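PDB 1K0D: transcriptional regulator URE2 from Saccharomyces cerevisiae, which represses nitrogen-utilization genes by holding phosphorylated GATA transcriptional activators in the cytoplasm, and reduces peroxide with glutathione. Local coordinates for residues T9-E14 with G19-S24. Numbering follows the deposited sequence.
Sequences TKFFQE and GYTLFS
Phe11 reaches Thr21 and Phe23 from the C-terminal end of the short helix 7-11, an instructive case of a short helix packed on a sheet by aromatic side chains. Its CB starts toward strand 20-24, and a chi1 of 174° sets CG opposite the backbone N, which carries the ring on to the strand. Along one side of the ring, CE2 comes to 3.8 Å from Phe23 CZ, with CD2 slightly farther from the same atom and the two planes steeply inclined at 77°. Across the ring, CE1 lies 3.9 Å from Thr21 OG1. At the tip, CZ has Thr21 OG1 near the ring plane, 3.3 Å away, and the methyl CG2 at 3.5 Å. Phe12 completes the aromatic cluster: its CZ lies 3.7 Å from Phe23 CZ, the rings meeting rim to rim with almost parallel planes, while Phe11 CD2 rests over one Phe12 face near its rim. Ile48 and Ile75, from the strands flanking 20-24 in the thioredoxin-like domain, also touch Phe23. The Thr21 hydroxyl finds its hydrogen-bond partner in His77. Segments 9-14 and 19-24 thus meet largely through apolar atoms, and their join depends on shape and burial more than on directional bonds.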
ATOM      1  N   THR B   9     -18.034  -1.187 -22.217  1.00 67.99           N
ATOM      2  CA  THR B   9     -19.364  -0.633 -21.997  1.00 67.57           C
ATOM      3  C   THR B   9     -20.398  -1.751 -22.009  1.00 66.77           C
ATOM      4  O   THR B   9     -21.311  -1.778 -21.182  1.00 66.33           O
ATOM      5  CB  THR B   9     -19.732   0.393 -23.090  1.00 68.09           C
ATOM      6  OG1 THR B   9     -18.757   1.443 -23.111  1.00 68.75           O
ATOM      7  CG2 THR B   9     -21.103   0.991 -22.818  1.00 67.82           C
ATOM      8  N   LYS B  10     -20.245  -2.676 -22.951  1.00 65.87           N
ATOM      9  CA  LYS B  10     -21.165  -3.794 -23.066  1.00 65.19           C
ATOM     10  C   LYS B  10     -21.113  -4.645 -21.802  1.00 64.21           C
ATOM     11  O   LYS B  10     -22.150  -5.075 -21.293  1.00 63.83           O
ATOM     12  CB  LYS B  10     -20.814  -4.652 -24.285  1.00 66.05           C
ATOM     13  CG  LYS B  10     -21.925  -5.608 -24.702  1.00 67.62           C
ATOM     14  CD  LYS B  10     -21.559  -6.384 -25.960  1.00 68.67           C
ATOM     15  CE  LYS B  10     -22.760  -7.134 -26.517  1.00 68.65           C
ATOM     16  NZ  LYS B  10     -23.351  -8.067 -25.521  1.00 70.40           N
ATOM     17  N   PHE B  11     -19.904  -4.880 -21.294  1.00 62.99           N
ATOM     18  CA  PHE B  11     -19.728  -5.681 -20.087  1.00 62.28           C
ATOM     19  C   PHE B  11     -20.557  -5.146 -18.931  1.00 62.26           C
ATOM     20  O   PHE B  11     -21.199  -5.913 -18.213  1.00 61.85           O
ATOM     21  CB  PHE B  11     -18.257  -5.720 -19.659  1.00 62.28           C
ATOM     22  CG  PHE B  11     -18.030  -6.411 -18.338  1.00 61.80           C
ATOM     23  CD1 PHE B  11     -18.232  -7.783 -18.213  1.00 61.33           C
ATOM     24  CD2 PHE B  11     -17.652  -5.685 -17.214  1.00 60.96           C
ATOM     25  CE1 PHE B  11     -18.061  -8.423 -16.985  1.00 61.16           C
ATOM     26  CE2 PHE B  11     -17.478  -6.314 -15.982  1.00 62.01           C
ATOM     27  CZ  PHE B  11     -17.685  -7.686 -15.867  1.00 61.35           C
ATOM     28  N   PHE B  12     -20.539  -3.830 -18.746  1.00 62.50           N
ATOM     29  CA  PHE B  12     -21.300  -3.226 -17.663  1.00 63.52           C
ATOM     30  C   PHE B  12     -22.785  -3.124 -17.981  1.00 65.14           C
ATOM     31  O   PHE B  12     -23.561  -2.601 -17.179  1.00 65.83           O
ATOM     32  CB  PHE B  12     -20.737  -1.847 -17.310  1.00 62.78           C
ATOM     33  CG  PHE B  12     -19.385  -1.897 -16.655  1.00 61.48           C
ATOM     34  CD1 PHE B  12     -18.224  -1.891 -17.419  1.00 60.68           C
ATOM     35  CD2 PHE B  12     -19.276  -1.988 -15.270  1.00 60.44           C
ATOM     36  CE1 PHE B  12     -16.972  -1.976 -16.814  1.00 60.60           C
ATOM     37  CE2 PHE B  12     -18.031  -2.076 -14.657  1.00 59.76           C
ATOM     38  CZ  PHE B  12     -16.877  -2.070 -15.431  1.00 59.98           C
ATOM     39  N   GLN B  13     -23.179  -3.617 -19.151  1.00 66.22           N
ATOM     40  CA  GLN B  13     -24.586  -3.606 -19.539  1.00 67.42           C
ATOM     41  C   GLN B  13     -25.270  -4.700 -18.721  1.00 67.20           C
ATOM     42  O   GLN B  13     -26.277  -4.463 -18.052  1.00 67.73           O
ATOM     43  CB  GLN B  13     -24.742  -3.920 -21.031  1.00 69.09           C
ATOM     44  CG  GLN B  13     -24.240  -2.841 -21.983  1.00 71.41           C
ATOM     45  CD  GLN B  13     -25.126  -1.607 -21.999  1.00 72.71           C
ATOM     46  OE1 GLN B  13     -25.182  -0.854 -21.026  1.00 73.75           O
ATOM     47  NE2 GLN B  13     -25.827  -1.396 -23.109  1.00 72.46           N
ATOM     48  N   GLU B  14     -24.699  -5.898 -18.783  1.00 66.76           N
ATOM     49  CA  GLU B  14     -25.216  -7.051 -18.058  1.00 66.06           C
ATOM     50  C   GLU B  14     -24.060  -7.805 -17.398  1.00 64.70           C
ATOM     51  O   GLU B  14     -23.402  -8.639 -18.023  1.00 64.61           O
ATOM     52  CB  GLU B  14     -25.982  -7.970 -19.016  1.00 67.35           C
ATOM     53  CG  GLU B  14     -25.235  -8.300 -20.304  1.00 69.71           C
ATOM     54  CD  GLU B  14     -26.052  -9.158 -21.256  1.00 70.80           C
ATOM     55  OE1 GLU B  14     -26.414 -10.292 -20.877  1.00 71.08           O
ATOM     56  OE2 GLU B  14     -26.334  -8.696 -22.385  1.00 71.33           O
ATOM     57  N   GLY B  19     -19.204 -14.875  -8.802  1.00 38.71           N
ATOM     58  CA  GLY B  19     -17.827 -14.927  -9.257  1.00 37.75           C
ATOM     59  C   GLY B  19     -17.128 -13.579  -9.222  1.00 35.53           C
ATOM     60  O   GLY B  19     -17.620 -12.625  -8.614  1.00 34.29           O
ATOM     61  N   TYR B  20     -15.977 -13.500  -9.880  1.00 33.46           N
ATOM     62  CA  TYR B  20     -15.202 -12.267  -9.908  1.00 32.04           C
ATOM     63  C   TYR B  20     -14.705 -11.929 -11.301  1.00 30.77           C
ATOM     64  O   TYR B  20     -14.415 -12.811 -12.097  1.00 29.96           O
ATOM     65  CB  TYR B  20     -13.990 -12.379  -8.975  1.00 31.60           C
ATOM     66  CG  TYR B  20     -14.343 -12.802  -7.575  1.00 34.19           C
ATOM     67  CD1 TYR B  20     -14.683 -14.126  -7.296  1.00 34.90           C
ATOM     68  CD2 TYR B  20     -14.390 -11.872  -6.531  1.00 32.97           C
ATOM     69  CE1 TYR B  20     -15.067 -14.515  -6.020  1.00 35.96           C
ATOM     70  CE2 TYR B  20     -14.772 -12.253  -5.247  1.00 34.72           C
ATOM     71  CZ  TYR B  20     -15.112 -13.576  -5.000  1.00 35.82           C
ATOM     72  OH  TYR B  20     -15.520 -13.966  -3.747  1.00 37.46           O
ATOM     73  N   THR B  21     -14.612 -10.635 -11.585  1.00 30.55           N
ATOM     74  CA  THR B  21     -14.109 -10.168 -12.864  1.00 30.75           C
ATOM     75  C   THR B  21     -12.870  -9.359 -12.518  1.00 29.97           C
ATOM     76  O   THR B  21     -12.920  -8.444 -11.692  1.00 31.22           O
ATOM     77  CB  THR B  21     -15.122  -9.254 -13.592  1.00 33.14           C
ATOM     78  OG1 THR B  21     -16.337  -9.976 -13.835  1.00 33.18           O
ATOM     79  CG2 THR B  21     -14.547  -8.775 -14.918  1.00 31.70           C
ATOM     80  N   LEU B  22     -11.752  -9.705 -13.133  1.00 27.81           N
ATOM     81  CA  LEU B  22     -10.513  -8.995 -12.866  1.00 26.81           C
ATOM     82  C   LEU B  22     -10.082  -8.148 -14.050  1.00 27.47           C
ATOM     83  O   LEU B  22      -9.966  -8.649 -15.168  1.00 27.43           O
ATOM     84  CB  LEU B  22      -9.402  -9.989 -12.525  1.00 23.67           C
ATOM     85  CG  LEU B  22      -7.974  -9.433 -12.462  1.00 25.42           C
ATOM     86  CD1 LEU B  22      -7.857  -8.445 -11.301  1.00 25.62           C
ATOM     87  CD2 LEU B  22      -6.978 -10.587 -12.288  1.00 22.95           C
ATOM     88  N   PHE B  23      -9.868  -6.860 -13.807  1.00 26.94           N
ATOM     89  CA  PHE B  23      -9.392  -5.971 -14.856  1.00 27.75           C
ATOM     90  C   PHE B  23      -7.894  -5.883 -14.686  1.00 28.76           C
ATOM     91  O   PHE B  23      -7.408  -5.615 -13.594  1.00 28.42           O
ATOM     92  CB  PHE B  23     -10.013  -4.588 -14.731  1.00 28.04           C
ATOM     93  CG  PHE B  23     -11.459  -4.555 -15.086  1.00 27.73           C
ATOM     94  CD1 PHE B  23     -12.429  -4.764 -14.117  1.00 27.67           C
ATOM     95  CD2 PHE B  23     -11.854  -4.332 -16.399  1.00 25.45           C
ATOM     96  CE1 PHE B  23     -13.782  -4.748 -14.450  1.00 29.26           C
ATOM     97  CE2 PHE B  23     -13.197  -4.315 -16.742  1.00 28.66           C
ATOM     98  CZ  PHE B  23     -14.166  -4.523 -15.764  1.00 28.22           C
ATOM     99  N   SER B  24      -7.161  -6.116 -15.769  1.00 31.60           N
ATOM    100  CA  SER B  24      -5.707  -6.095 -15.717  1.00 31.70           C
ATOM    101  C   SER B  24      -5.119  -5.741 -17.080  1.00 33.77           C
ATOM    102  O   SER B  24      -5.795  -5.167 -17.936  1.00 32.35           O
ATOM    103  CB  SER B  24      -5.210  -7.478 -15.281  1.00 30.69           C
ATOM    104  OG  SER B  24      -3.796  -7.521 -15.193  1.00 31.67           O
TER